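Local coordinates for protein fructose 1-phosphate kinase (Staphylococcus aureus, PDB 2JG5) that probably transfers a phosphate from ATP to fructose 1-phosphate, giving fructose 1,6-bisphosphate, as a dimeric sugar kinase of the PfkB family, at residues 10-15 against 88-93; 56-61 against 114-119; 81-86 against 106-111. All blocks are in the same frame, centred on the assembly; numbering follows the deposited sequence.

How the contacts relate
The three contacts follow the chain out of the alpha/beta core into the lid sheet and back. Contact 1 joins two strands of the four-stranded mixed sheet, the lid of PfkB kinases. Contact 2 sets helix 110-120 against the edge of the seven-stranded parallel sheet, and contact 3, its centre about 8 Å away, closes the junction beside the same helix. Strands 58-59 and 77-82, sheet neighbours, tie contacts 2 and 3 together. The centre of contact 1 lies about 22 Å from that of contact 2 and about 20 Å from that of contact 3, yet the backbone N of Arg88 packs on Pro106. Segments 81-86 and 106-111 both fall between 56-61 and 114-119, while those of contact 1 alternate with both pairs, interleaving lid and core.

Contact 1 (10-15 against 88-93)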
ATOM      1  N   SER A  10       0.349  -5.443 -10.289  1.00 30.53           N
ATOM      2  CA  SER A  10       0.729  -4.556  -9.210  1.00 30.79           C
ATOM      3  C   SER A  10      -0.236  -3.427  -8.987  1.00 31.00           C
ATOM      4  O   SER A  10      -0.923  -2.979  -9.905  1.00 31.58           O
ATOM      5  CB  SER A  10       2.106  -3.957  -9.492  1.00 30.78           C
ATOM      6  OG  SER A  10       2.114  -3.353 -10.765  1.00 29.98           O
ATOM      7  N   ILE A  11      -0.289  -2.971  -7.746  1.00 31.24           N
ATOM      8  CA  ILE A  11      -0.689  -1.605  -7.511  1.00 31.03           C
ATOM      9  C   ILE A  11       0.586  -0.785  -7.672  1.00 30.99           C
ATOM     10  O   ILE A  11       1.629  -1.073  -7.064  1.00 31.31           O
ATOM     11  CB  ILE A  11      -1.343  -1.392  -6.134  1.00 30.91           C
ATOM     12  CG1 ILE A  11      -2.545  -2.317  -5.988  1.00 30.63           C
ATOM     13  CG2 ILE A  11      -1.789   0.080  -5.962  1.00 30.61           C
ATOM     14  CD1 ILE A  11      -3.182  -2.301  -4.625  1.00 30.10           C
ATOM     15  N   ASP A  12       0.512   0.203  -8.544  1.00 30.83           N
ATOM     16  CA  ASP A  12       1.582   1.156  -8.673  1.00 30.54           C
ATOM     17  C   ASP A  12       1.242   2.350  -7.782  1.00 30.43           C
ATOM     18  O   ASP A  12       0.453   3.215  -8.138  1.00 29.92           O
ATOM     19  CB  ASP A  12       1.783   1.524 -10.138  1.00 30.33           C
ATOM     20  CG  ASP A  12       2.136   0.309 -10.999  1.00 30.71           C
ATOM     21  OD1 ASP A  12       2.525  -0.732 -10.432  1.00 29.47           O
ATOM     22  OD2 ASP A  12       2.035   0.393 -12.243  1.00 31.39           O
ATOM     23  N   TYR A  13       1.828   2.344  -6.592  1.00 30.28           N
ATOM     24  CA  TYR A  13       1.639   3.409  -5.625  1.00 29.95           C
ATOM     25  C   TYR A  13       2.571   4.587  -5.952  1.00 30.16           C
ATOM     26  O   TYR A  13       3.762   4.574  -5.633  1.00 29.83           O
ATOM     27  CB  TYR A  13       1.860   2.855  -4.214  1.00 29.42           C
ATOM     28  CG  TYR A  13       1.558   3.809  -3.083  1.00 28.23           C
ATOM     29  CD1 TYR A  13       0.647   4.857  -3.241  1.00 28.64           C
ATOM     30  CD2 TYR A  13       2.170   3.648  -1.841  1.00 27.39           C
ATOM     31  CE1 TYR A  13       0.371   5.729  -2.194  1.00 29.28           C
ATOM     32  CE2 TYR A  13       1.902   4.518  -0.782  1.00 29.45           C
ATOM     33  CZ  TYR A  13       1.002   5.554  -0.967  1.00 28.89           C
ATOM     34  OH  TYR A  13       0.717   6.401   0.068  1.00 28.14           O
ATOM     35  N   VAL A  14       2.009   5.593  -6.615  1.00 30.13           N
ATOM     36  CA  VAL A  14       2.777   6.747  -7.049  1.00 29.90           C
ATOM     37  C   VAL A  14       2.765   7.818  -5.957  1.00 30.07           C
ATOM     38  O   VAL A  14       1.703   8.229  -5.498  1.00 30.36           O
ATOM     39  CB  VAL A  14       2.264   7.311  -8.391  1.00 29.77           C
ATOM     40  CG1 VAL A  14       3.054   8.542  -8.779  1.00 29.11           C
ATOM     41  CG2 VAL A  14       2.368   6.259  -9.495  1.00 28.98           C
ATOM     42  N   ILE A  15       3.957   8.241  -5.539  1.00 29.81           N
ATOM     43  CA  ILE A  15       4.110   9.178  -4.438  1.00 29.54           C
ATOM     44  C   ILE A  15       4.901  10.396  -4.894  1.00 29.69           C
ATOM     45  O   ILE A  15       6.053  10.282  -5.333  1.00 29.72           O
ATOM     46  CB  ILE A  15       4.808   8.530  -3.209  1.00 29.47           C
ATOM     47  CG1 ILE A  15       4.092   7.237  -2.789  1.00 29.05           C
ATOM     48  CG2 ILE A  15       4.864   9.522  -2.048  1.00 28.51           C
ATOM     49  CD1 ILE A  15       4.855   6.404  -1.773  1.00 29.96           C
ATOM     50  N   ARG A  88       1.068  -7.522  -5.188  1.00 29.84           N
ATOM     51  CA  ARG A  88       2.135  -6.602  -4.755  1.00 29.09           C
ATOM     52  C   ARG A  88       1.785  -5.133  -4.911  1.00 29.23           C
ATOM     53  O   ARG A  88       0.940  -4.765  -5.744  1.00 28.60           O
ATOM     54  CB  ARG A  88       3.469  -6.904  -5.441  1.00 28.51           C
ATOM     55  CG  ARG A  88       3.435  -6.840  -6.949  1.00 27.33           C
ATOM     56  CD  ARG A  88       4.818  -6.995  -7.521  1.00 25.49           C
ATOM     57  NE  ARG A  88       4.756  -7.149  -8.963  1.00 25.34           N
ATOM     58  CZ  ARG A  88       5.752  -6.909  -9.806  1.00 24.41           C
ATOM     59  NH1 ARG A  88       6.923  -6.467  -9.367  1.00 26.03           N
ATOM     60  NH2 ARG A  88       5.565  -7.104 -11.102  1.00 22.98           N
ATOM     61  N   ILE A  89       2.446  -4.322  -4.085  1.00 29.24           N
ATOM     62  CA  ILE A  89       2.415  -2.873  -4.184  1.00 29.67           C
ATOM     63  C   ILE A  89       3.814  -2.364  -4.526  1.00 30.14           C
ATOM     64  O   ILE A  89       4.740  -2.439  -3.720  1.00 30.17           O
ATOM     65  CB  ILE A  89       1.903  -2.167  -2.884  1.00 29.25           C
ATOM     66  CG1 ILE A  89       0.488  -2.663  -2.502  1.00 30.34           C
ATOM     67  CG2 ILE A  89       1.876  -0.673  -3.117  1.00 28.10           C
ATOM     68  CD1 ILE A  89      -0.036  -2.163  -1.116  1.00 29.12           C
ATOM     69  N   ASN A  90       3.944  -1.856  -5.740  1.00 30.53           N
ATOM     70  CA  ASN A  90       5.172  -1.281  -6.215  1.00 31.13           C
ATOM     71  C   ASN A  90       5.154   0.209  -5.931  1.00 31.20           C
ATOM     72  O   ASN A  90       4.108   0.841  -6.044  1.00 31.86           O
ATOM     73  CB  ASN A  90       5.284  -1.517  -7.714  1.00 30.93           C
ATOM     74  CG  ASN A  90       5.456  -2.976  -8.059  1.00 31.32           C
ATOM     75  OD1 ASN A  90       5.632  -3.817  -7.178  1.00 31.59           O
ATOM     76  ND2 ASN A  90       5.408  -3.288  -9.353  1.00 31.44           N
ATOM     77  N   VAL A  91       6.296   0.761  -5.538  1.00 31.58           N
ATOM     78  CA  VAL A  91       6.369   2.184  -5.190  1.00 31.82           C
ATOM     79  C   VAL A  91       7.136   2.991  -6.243  1.00 32.30           C
ATOM     80  O   VAL A  91       8.215   2.601  -6.657  1.00 32.28           O
ATOM     81  CB  VAL A  91       6.951   2.409  -3.773  1.00 31.55           C
ATOM     82  CG1 VAL A  91       7.020   3.894  -3.442  1.00 31.06           C
ATOM     83  CG2 VAL A  91       6.107   1.692  -2.731  1.00 31.09           C
ATOM     84  N   LYS A  92       6.554   4.107  -6.675  1.00 32.88           N
ATOM     85  CA  LYS A  92       7.190   5.017  -7.621  1.00 33.43           C
ATOM     86  C   LYS A  92       7.339   6.376  -6.950  1.00 33.75           C
ATOM     87  O   LYS A  92       6.339   7.055  -6.702  1.00 33.84           O
ATOM     88  CB  LYS A  92       6.339   5.162  -8.899  1.00 33.41           C
ATOM     89  CG  LYS A  92       5.656   3.868  -9.400  1.00 34.23           C
ATOM     90  CD  LYS A  92       6.667   2.837  -9.889  1.00 35.43           C
ATOM     91  CE  LYS A  92       6.072   1.420  -9.948  1.00 36.87           C
ATOM     92  NZ  LYS A  92       6.996   0.428 -10.606  1.00 35.85           N
ATOM     93  N   LEU A  93       8.575   6.765  -6.641  1.00 34.04           N
ATOM     94  CA  LEU A  93       8.847   8.047  -5.977  1.00 34.47           C
ATOM     95  C   LEU A  93       9.166   9.148  -6.976  1.00 34.75           C
ATOM     96  O   LEU A  93      10.229   9.156  -7.619  1.00 34.56           O
ATOM     97  CB  LEU A  93       9.980   7.927  -4.954  1.00 34.27           C
ATOM     98  CG  LEU A  93       9.837   6.929  -3.805  1.00 35.33           C
ATOM     99  CD1 LEU A  93      11.078   6.966  -2.938  1.00 34.72           C
ATOM    100  CD2 LEU A  93       8.585   7.202  -2.974  1.00 36.66           C
TER
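Ile11 and Tyr13 pair with Ile89 and Val91 in a parallel ladder whose strand axes come within 4.6 Å at 28°. Five backbone hydrogen bonds hold it, among them Ile11 N to Arg88 O at 3.0 Å and Lys92 N to Tyr13 O at 3.0 Å. The apolar face is tightly filled. Tyr13 CB meets Ile89 CG2 at 3.7 Å, and Ile15 CD1 lies 3.7 Å from Val91 CG1 while running alongside Leu93. With CG anti to the backbone N (chi1 -174°), the Tyr13 ring leads away from the neighbouring strand, and its OH bonds Ile89 O of the second subunit; CG1 of Ile15 sits over the ring centre.

The other face is polar and partly open to solvent at Arg88 and Lys92. Here Ser10 OG gives a 2.7 Å bond to Asp12 OD1, and the Asp12 carboxylate lies beside the Asn90 amide, their planes 11° apart. The amine of Lys92 turns instead to Glu100, in a salt bridge, and to Asn102. One face packed against a partner subunit and the other polar is consistent with the dimer-forming beta-sheet lid of PfkB sugar kinases.

Contact 2 (56-61 against 114-119); sequences LGFAGG and EQLLQQ
Leu116 lays its branched end against the ring of Phe58, CD2 coming 3.6 Å from Phe58 CZ, with the two side chains crossing at about a right angle. This is helix-on-sheet packing at the margin of the Rossmann-like alpha/beta core of the ribokinase fold: helix 110-120 lies against the chain where strand 54-56 turns a corner at Gly57 and enters edge strand 58-59. CG of Leu116 is anti to its backbone N (chi1 170°), a setting that sends both methyls toward the corner, CD2 to the ring and CD1 to within 4.2 Å of Gly57 N. CD1 is likewise 4.2 Å from Leu56 CB. Phe58 is enclosed further by Phe7, Val83, Ile108 and Phe113, making a buried apolar cluster.

One turn along the helix, Gln119 extends past Leu56 in the opposite direction, and its carbonyl oxygen OE1 lies 3.5 Å from Leu56 CD2. The amide is held from its other end, NE2 bonding Asn79 O of strand 77-82. Gly57, with phi 127° and psi -157°, has backbone angles at which a CB would press on the preceding carbonyl oxygen. Its amide is satisfied by a water, close also to Gln119 OE1 though that link is doubtful, which accepts from Gly57 N at 2.9 Å.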
ATOM      1  N   LEU A  56      -6.168 -12.020 -17.363  1.00 31.13           N
ATOM      2  CA  LEU A  56      -5.906 -13.251 -16.630  1.00 31.09           C
ATOM      3  C   LEU A  56      -4.623 -13.065 -15.840  1.00 31.04           C
ATOM      4  O   LEU A  56      -3.911 -12.079 -16.035  1.00 31.07           O
ATOM      5  CB  LEU A  56      -5.762 -14.426 -17.596  1.00 30.82           C
ATOM      6  CG  LEU A  56      -6.915 -14.775 -18.536  1.00 31.01           C
ATOM      7  CD1 LEU A  56      -6.563 -16.073 -19.257  1.00 29.96           C
ATOM      8  CD2 LEU A  56      -8.245 -14.886 -17.798  1.00 30.43           C
ATOM      9  N   GLY A  57      -4.333 -14.007 -14.948  1.00 31.16           N
ATOM     10  CA  GLY A  57      -3.163 -13.906 -14.082  1.00 30.99           C
ATOM     11  C   GLY A  57      -3.524 -14.073 -12.623  1.00 30.82           C
ATOM     12  O   GLY A  57      -4.561 -14.644 -12.310  1.00 30.92           O
ATOM     13  N   PHE A  58      -2.696 -13.551 -11.721  1.00 30.48           N
ATOM     14  CA  PHE A  58      -2.894 -13.836 -10.297  1.00 30.40           C
ATOM     15  C   PHE A  58      -3.241 -12.630  -9.451  1.00 30.44           C
ATOM     16  O   PHE A  58      -2.537 -11.622  -9.483  1.00 30.42           O
ATOM     17  CB  PHE A  58      -1.671 -14.567  -9.726  1.00 30.01           C
ATOM     18  CG  PHE A  58      -1.281 -15.780 -10.526  1.00 30.15           C
ATOM     19  CD1 PHE A  58      -0.240 -15.716 -11.442  1.00 28.71           C
ATOM     20  CD2 PHE A  58      -1.990 -16.976 -10.393  1.00 28.34           C
ATOM     21  CE1 PHE A  58       0.092 -16.825 -12.202  1.00 30.34           C
ATOM     22  CE2 PHE A  58      -1.657 -18.081 -11.144  1.00 27.17           C
ATOM     23  CZ  PHE A  58      -0.620 -18.014 -12.045  1.00 28.28           C
ATOM     24  N   ALA A  59      -4.332 -12.739  -8.687  1.00 30.54           N
ATOM     25  CA  ALA A  59      -4.670 -11.703  -7.703  1.00 30.56           C
ATOM     26  C   ALA A  59      -5.046 -12.282  -6.339  1.00 30.85           C
ATOM     27  O   ALA A  59      -5.600 -13.378  -6.241  1.00 31.21           O
ATOM     28  CB  ALA A  59      -5.752 -10.781  -8.225  1.00 29.87           C
ATOM     29  N   GLY A  60      -4.732 -11.531  -5.288  1.00 31.21           N
ATOM     30  CA  GLY A  60      -4.985 -11.968  -3.930  1.00 31.04           C
ATOM     31  C   GLY A  60      -5.084 -10.812  -2.959  1.00 30.96           C
ATOM     32  O   GLY A  60      -4.524  -9.737  -3.190  1.00 30.54           O
ATOM     33  N   GLY A  61      -5.801 -11.061  -1.867  1.00 30.93           N
ATOM     34  CA  GLY A  61      -6.038 -10.081  -0.832  1.00 31.09           C
ATOM     35  C   GLY A  61      -6.816  -8.885  -1.332  1.00 31.35           C
ATOM     36  O   GLY A  61      -7.503  -8.942  -2.362  1.00 31.08           O
ATOM     37  N   GLU A 114      -1.857 -24.068 -12.028  1.00 30.16           N
ATOM     38  CA  GLU A 114      -2.645 -25.071 -12.758  1.00 30.52           C
ATOM     39  C   GLU A 114      -4.022 -24.537 -13.162  1.00 30.23           C
ATOM     40  O   GLU A 114      -4.464 -24.767 -14.292  1.00 30.61           O
ATOM     41  CB  GLU A 114      -2.779 -26.355 -11.932  1.00 30.94           C
ATOM     42  CG  GLU A 114      -1.524 -27.202 -11.931  1.00 32.14           C
ATOM     43  CD  GLU A 114      -1.364 -28.100 -10.702  1.00 35.11           C
ATOM     44  OE1 GLU A 114      -2.386 -28.470 -10.066  1.00 35.33           O
ATOM     45  OE2 GLU A 114      -0.196 -28.458 -10.388  1.00 35.95           O
ATOM     46  N   GLN A 115      -4.675 -23.814 -12.250  1.00 29.60           N
ATOM     47  CA  GLN A 115      -5.921 -23.096 -12.547  1.00 29.60           C
ATOM     48  C   GLN A 115      -5.800 -22.128 -13.736  1.00 29.27           C
ATOM     49  O   GLN A 115      -6.723 -22.021 -14.542  1.00 28.84           O
ATOM     50  CB  GLN A 115      -6.390 -22.297 -11.330  1.00 29.71           C
ATOM     51  CG  GLN A 115      -6.973 -23.099 -10.195  1.00 29.99           C
ATOM     52  CD  GLN A 115      -7.412 -22.220  -9.035  1.00 30.31           C
ATOM     53  OE1 GLN A 115      -8.168 -21.257  -9.217  1.00 33.29           O
ATOM     54  NE2 GLN A 115      -6.943 -22.544  -7.836  1.00 30.55           N
ATOM     55  N   LEU A 116      -4.672 -21.418 -13.822  1.00 28.82           N
ATOM     56  CA  LEU A 116      -4.411 -20.503 -14.933  1.00 28.81           C
ATOM     57  C   LEU A 116      -4.316 -21.247 -16.254  1.00 28.80           C
ATOM     58  O   LEU A 116      -4.932 -20.840 -17.237  1.00 29.30           O
ATOM     59  CB  LEU A 116      -3.126 -19.691 -14.705  1.00 28.88           C
ATOM     60  CG  LEU A 116      -2.608 -18.881 -15.899  1.00 28.73           C
ATOM     61  CD1 LEU A 116      -3.677 -17.886 -16.364  1.00 29.42           C
ATOM     62  CD2 LEU A 116      -1.302 -18.153 -15.569  1.00 28.65           C
ATOM     63  N   LEU A 117      -3.534 -22.322 -16.269  1.00 28.50           N
ATOM     64  CA  LEU A 117      -3.420 -23.204 -17.427  1.00 28.49           C
ATOM     65  C   LEU A 117      -4.763 -23.787 -17.863  1.00 28.53           C
ATOM     66  O   LEU A 117      -4.991 -23.993 -19.060  1.00 28.63           O
ATOM     67  CB  LEU A 117      -2.461 -24.355 -17.129  1.00 28.06           C
ATOM     68  CG  LEU A 117      -0.998 -24.068 -16.801  1.00 28.62           C
ATOM     69  CD1 LEU A 117      -0.247 -25.393 -16.646  1.00 27.26           C
ATOM     70  CD2 LEU A 117      -0.347 -23.162 -17.868  1.00 28.30           C
ATOM     71  N   GLN A 118      -5.635 -24.075 -16.897  1.00 28.41           N
ATOM     72  CA  GLN A 118      -6.959 -24.614 -17.207  1.00 28.71           C
ATOM     73  C   GLN A 118      -7.779 -23.597 -17.994  1.00 28.40           C
ATOM     74  O   GLN A 118      -8.596 -23.978 -18.834  1.00 28.30           O
ATOM     75  CB  GLN A 118      -7.708 -25.067 -15.941  1.00 28.90           C
ATOM     76  CG  GLN A 118      -9.124 -25.648 -16.188  1.00 30.46           C
ATOM     77  CD  GLN A 118      -9.113 -27.020 -16.854  1.00 32.68           C
ATOM     78  OE1 GLN A 118      -8.137 -27.763 -16.756  1.00 34.38           O
ATOM     79  NE2 GLN A 118     -10.208 -27.363 -17.527  1.00 33.00           N
ATOM     80  N   GLN A 119      -7.546 -22.312 -17.729  1.00 28.18           N
ATOM     81  CA  GLN A 119      -8.197 -21.239 -18.471  1.00 28.32           C
ATOM     82  C   GLN A 119      -7.673 -21.148 -19.893  1.00 28.38           C
ATOM     83  O   GLN A 119      -8.436 -20.879 -20.821  1.00 28.50           O
ATOM     84  CB  GLN A 119      -7.999 -19.896 -17.781  1.00 28.42           C
ATOM     85  CG  GLN A 119      -8.702 -19.781 -16.457  1.00 28.36           C
ATOM     86  CD  GLN A 119      -8.521 -18.423 -15.842  1.00 29.37           C
ATOM     87  OE1 GLN A 119      -7.457 -17.812 -15.964  1.00 28.66           O
ATOM     88  NE2 GLN A 119      -9.564 -17.933 -15.174  1.00 28.25           N
TER
HETATM   89  O   HOH W   1      -6.562 -15.878 -14.641  1.00 22.37           O

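Contact 3 (81-86 against 106-111)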
ATOM      1  N   ILE A  81      -6.868 -15.577 -11.074  1.00 30.39           N
ATOM      2  CA  ILE A  81      -6.810 -16.716 -10.171  1.00 30.34           C
ATOM      3  C   ILE A  81      -6.507 -16.188  -8.781  1.00 30.86           C
ATOM      4  O   ILE A  81      -5.445 -15.564  -8.565  1.00 30.72           O
ATOM      5  CB  ILE A  81      -5.685 -17.726 -10.569  1.00 30.07           C
ATOM      6  CG1 ILE A  81      -5.821 -18.180 -12.029  1.00 29.03           C
ATOM      7  CG2 ILE A  81      -5.615 -18.892  -9.572  1.00 29.64           C
ATOM      8  CD1 ILE A  81      -7.112 -18.955 -12.352  1.00 29.88           C
ATOM      9  N   GLU A  82      -7.425 -16.441  -7.843  1.00 31.14           N
ATOM     10  CA  GLU A  82      -7.257 -15.996  -6.457  1.00 31.77           C
ATOM     11  C   GLU A  82      -6.090 -16.739  -5.831  1.00 31.65           C
ATOM     12  O   GLU A  82      -6.079 -17.979  -5.766  1.00 31.71           O
ATOM     13  CB  GLU A  82      -8.543 -16.206  -5.636  1.00 32.02           C
ATOM     14  CG  GLU A  82      -8.555 -15.520  -4.241  1.00 32.97           C
ATOM     15  CD  GLU A  82      -9.634 -16.066  -3.313  1.00 32.76           C
ATOM     16  OE1 GLU A  82     -10.690 -15.410  -3.171  1.00 36.20           O
ATOM     17  OE2 GLU A  82      -9.440 -17.157  -2.727  1.00 33.67           O
ATOM     18  N   VAL A  83      -5.093 -15.979  -5.403  1.00 31.79           N
ATOM     19  CA  VAL A  83      -3.980 -16.535  -4.637  1.00 32.32           C
ATOM     20  C   VAL A  83      -4.108 -16.121  -3.156  1.00 32.57           C
ATOM     21  O   VAL A  83      -4.866 -15.208  -2.826  1.00 32.30           O
ATOM     22  CB  VAL A  83      -2.594 -16.178  -5.262  1.00 32.30           C
ATOM     23  CG1 VAL A  83      -2.532 -16.671  -6.705  1.00 32.31           C
ATOM     24  CG2 VAL A  83      -2.345 -14.689  -5.236  1.00 32.54           C
ATOM     25  N   ASP A  84      -3.375 -16.813  -2.283  1.00 33.20           N
ATOM     26  CA  ASP A  84      -3.540 -16.716  -0.831  1.00 33.33           C
ATOM     27  C   ASP A  84      -2.753 -15.560  -0.188  1.00 32.98           C
ATOM     28  O   ASP A  84      -2.905 -15.284   1.002  1.00 32.39           O
ATOM     29  CB  ASP A  84      -3.139 -18.044  -0.170  1.00 33.83           C
ATOM     30  CG  ASP A  84      -3.865 -19.240  -0.762  1.00 35.36           C
ATOM     31  OD1 ASP A  84      -5.081 -19.120  -1.032  1.00 36.47           O
ATOM     32  OD2 ASP A  84      -3.217 -20.303  -0.952  1.00 37.18           O
ATOM     33  N   GLU A  85      -1.916 -14.894  -0.974  1.00 32.61           N
ATOM     34  CA  GLU A  85      -1.187 -13.720  -0.486  1.00 32.46           C
ATOM     35  C   GLU A  85      -1.508 -12.464  -1.308  1.00 32.23           C
ATOM     36  O   GLU A  85      -2.037 -12.550  -2.424  1.00 32.02           O
ATOM     37  CB  GLU A  85       0.325 -13.983  -0.488  1.00 32.48           C
ATOM     38  CG  GLU A  85       0.761 -15.089   0.460  1.00 33.75           C
ATOM     39  CD  GLU A  85       2.260 -15.174   0.613  1.00 34.79           C
ATOM     40  OE1 GLU A  85       2.986 -14.355   0.009  1.00 34.97           O
ATOM     41  OE2 GLU A  85       2.711 -16.075   1.340  1.00 36.93           O
ATOM     42  N   ASP A  86      -1.159 -11.303  -0.752  1.00 31.83           N
ATOM     43  CA  ASP A  86      -1.482 -10.018  -1.363  1.00 31.59           C
ATOM     44  C   ASP A  86      -0.779  -9.738  -2.683  1.00 31.17           C
ATOM     45  O   ASP A  86       0.436  -9.926  -2.814  1.00 31.58           O
ATOM     46  CB  ASP A  86      -1.203  -8.881  -0.385  1.00 31.35           C
ATOM     47  CG  ASP A  86      -2.207  -8.829   0.745  1.00 31.49           C
ATOM     48  OD1 ASP A  86      -3.209  -9.574   0.710  1.00 32.02           O
ATOM     49  OD2 ASP A  86      -1.995  -8.041   1.675  1.00 31.38           O
ATOM     50  N   PRO A 106       3.029 -12.142  -4.573  1.00 31.13           N
ATOM     51  CA  PRO A 106       2.549 -13.119  -3.597  1.00 30.83           C
ATOM     52  C   PRO A 106       3.166 -14.497  -3.892  1.00 30.70           C
ATOM     53  O   PRO A 106       3.655 -14.727  -5.007  1.00 29.99           O
ATOM     54  CB  PRO A 106       1.047 -13.166  -3.868  1.00 30.58           C
ATOM     55  CG  PRO A 106       0.897 -12.683  -5.293  1.00 31.45           C
ATOM     56  CD  PRO A 106       1.939 -11.621  -5.416  1.00 31.11           C
ATOM     57  N   HIS A 107       3.159 -15.388  -2.901  1.00 30.36           N
ATOM     58  CA  HIS A 107       3.452 -16.785  -3.165  1.00 30.24           C
ATOM     59  C   HIS A 107       2.289 -17.388  -3.919  1.00 30.09           C
ATOM     60  O   HIS A 107       1.129 -17.280  -3.503  1.00 29.81           O
ATOM     61  CB  HIS A 107       3.714 -17.591  -1.890  1.00 30.26           C
ATOM     62  CG  HIS A 107       3.955 -19.045  -2.151  1.00 30.51           C
ATOM     63  ND1 HIS A 107       5.147 -19.525  -2.655  1.00 30.79           N
ATOM     64  CD2 HIS A 107       3.149 -20.125  -2.001  1.00 30.29           C
ATOM     65  CE1 HIS A 107       5.067 -20.837  -2.796  1.00 30.15           C
ATOM     66  NE2 HIS A 107       3.863 -21.225  -2.409  1.00 30.55           N
ATOM     67  N   ILE A 108       2.621 -18.018  -5.037  1.00 30.06           N
ATOM     68  CA  ILE A 108       1.639 -18.663  -5.892  1.00 30.22           C
ATOM     69  C   ILE A 108       1.924 -20.160  -5.897  1.00 30.19           C
ATOM     70  O   ILE A 108       3.026 -20.592  -6.285  1.00 30.12           O
ATOM     71  CB  ILE A 108       1.678 -18.077  -7.339  1.00 30.18           C
ATOM     72  CG1 ILE A 108       1.434 -16.562  -7.298  1.00 30.48           C
ATOM     73  CG2 ILE A 108       0.645 -18.771  -8.238  1.00 29.89           C
ATOM     74  CD1 ILE A 108       2.134 -15.782  -8.375  1.00 30.72           C
ATOM     75  N   THR A 109       0.930 -20.937  -5.456  1.00 30.03           N
ATOM     76  CA  THR A 109       1.023 -22.402  -5.386  1.00 30.09           C
ATOM     77  C   THR A 109       0.981 -23.013  -6.787  1.00 30.19           C
ATOM     78  O   THR A 109       0.639 -22.338  -7.751  1.00 30.22           O
ATOM     79  CB  THR A 109      -0.145 -22.996  -4.564  1.00 30.06           C
ATOM     80  OG1 THR A 109      -1.381 -22.732  -5.240  1.00 29.81           O
ATOM     81  CG2 THR A 109      -0.196 -22.396  -3.149  1.00 30.20           C
ATOM     82  N   SER A 110       1.306 -24.297  -6.891  1.00 30.48           N
ATOM     83  CA  SER A 110       1.297 -25.001  -8.175  1.00 30.74           C
ATOM     84  C   SER A 110      -0.127 -25.224  -8.653  1.00 30.79           C
ATOM     85  O   SER A 110      -0.409 -25.141  -9.845  1.00 30.52           O
ATOM     86  CB  SER A 110       2.017 -26.336  -8.051  1.00 30.74           C
ATOM     87  OG  SER A 110       3.375 -26.132  -7.736  1.00 31.40           O
ATOM     88  N   THR A 111      -1.010 -25.485  -7.693  1.00 30.93           N
ATOM     89  CA  THR A 111      -2.440 -25.653  -7.912  1.00 31.09           C
ATOM     90  C   THR A 111      -3.087 -24.411  -8.537  1.00 31.10           C
ATOM     91  O   THR A 111      -3.942 -24.517  -9.439  1.00 31.35           O
ATOM     92  CB  THR A 111      -3.111 -26.031  -6.568  1.00 31.29           C
ATOM     93  OG1 THR A 111      -2.914 -27.428  -6.327  1.00 31.50           O
ATOM     94  CG2 THR A 111      -4.597 -25.717  -6.554  1.00 32.09           C
TER
HETATM   95  O   HOH W   2      -1.248 -18.475  -2.975  1.00 29.04           O
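A chi1 of -64° sets Glu85 CG beside its backbone N, and the extended chain beyond it carries the carboxylate across to the amide of His107. His107 N donates to Glu85 OE1 at 3.1 Å and nearly straight, 167° at the hydrogen, but the donor stands well above the carboxylate plane. The stem of the same side chain rests on proline: Glu85 CB is 3.6 Å from Pro106 CB. Asp86 O lies along the same ring, 3.4 Å from Pro106 CD, so Pro106 rests against the Glu85 side chain and the backbone carbonyls of Glu85 and Asp86.

Val83 forms the buried end. Its two methyls divide the work, CG2 reaching Pro106 CG at 3.8 Å, nearly at right angles, and CG1 meeting Ile108 CG1 at 4.0 Å. Both Val83 and Ile108 also pack on Phe58. Next to them a water links the two segments, accepting from Asp84 N at 2.8 Å and donating to His107 O. Toward the subunit interface, Asp86 OD2 makes a salt bridge with Lys33 of the second subunit. Thr109 then N-caps helix 110-120 through Gln112 N. Such an outgoing and returning pair is consistent with the core-to-lid connection of the PfkB fold, probably a hinge.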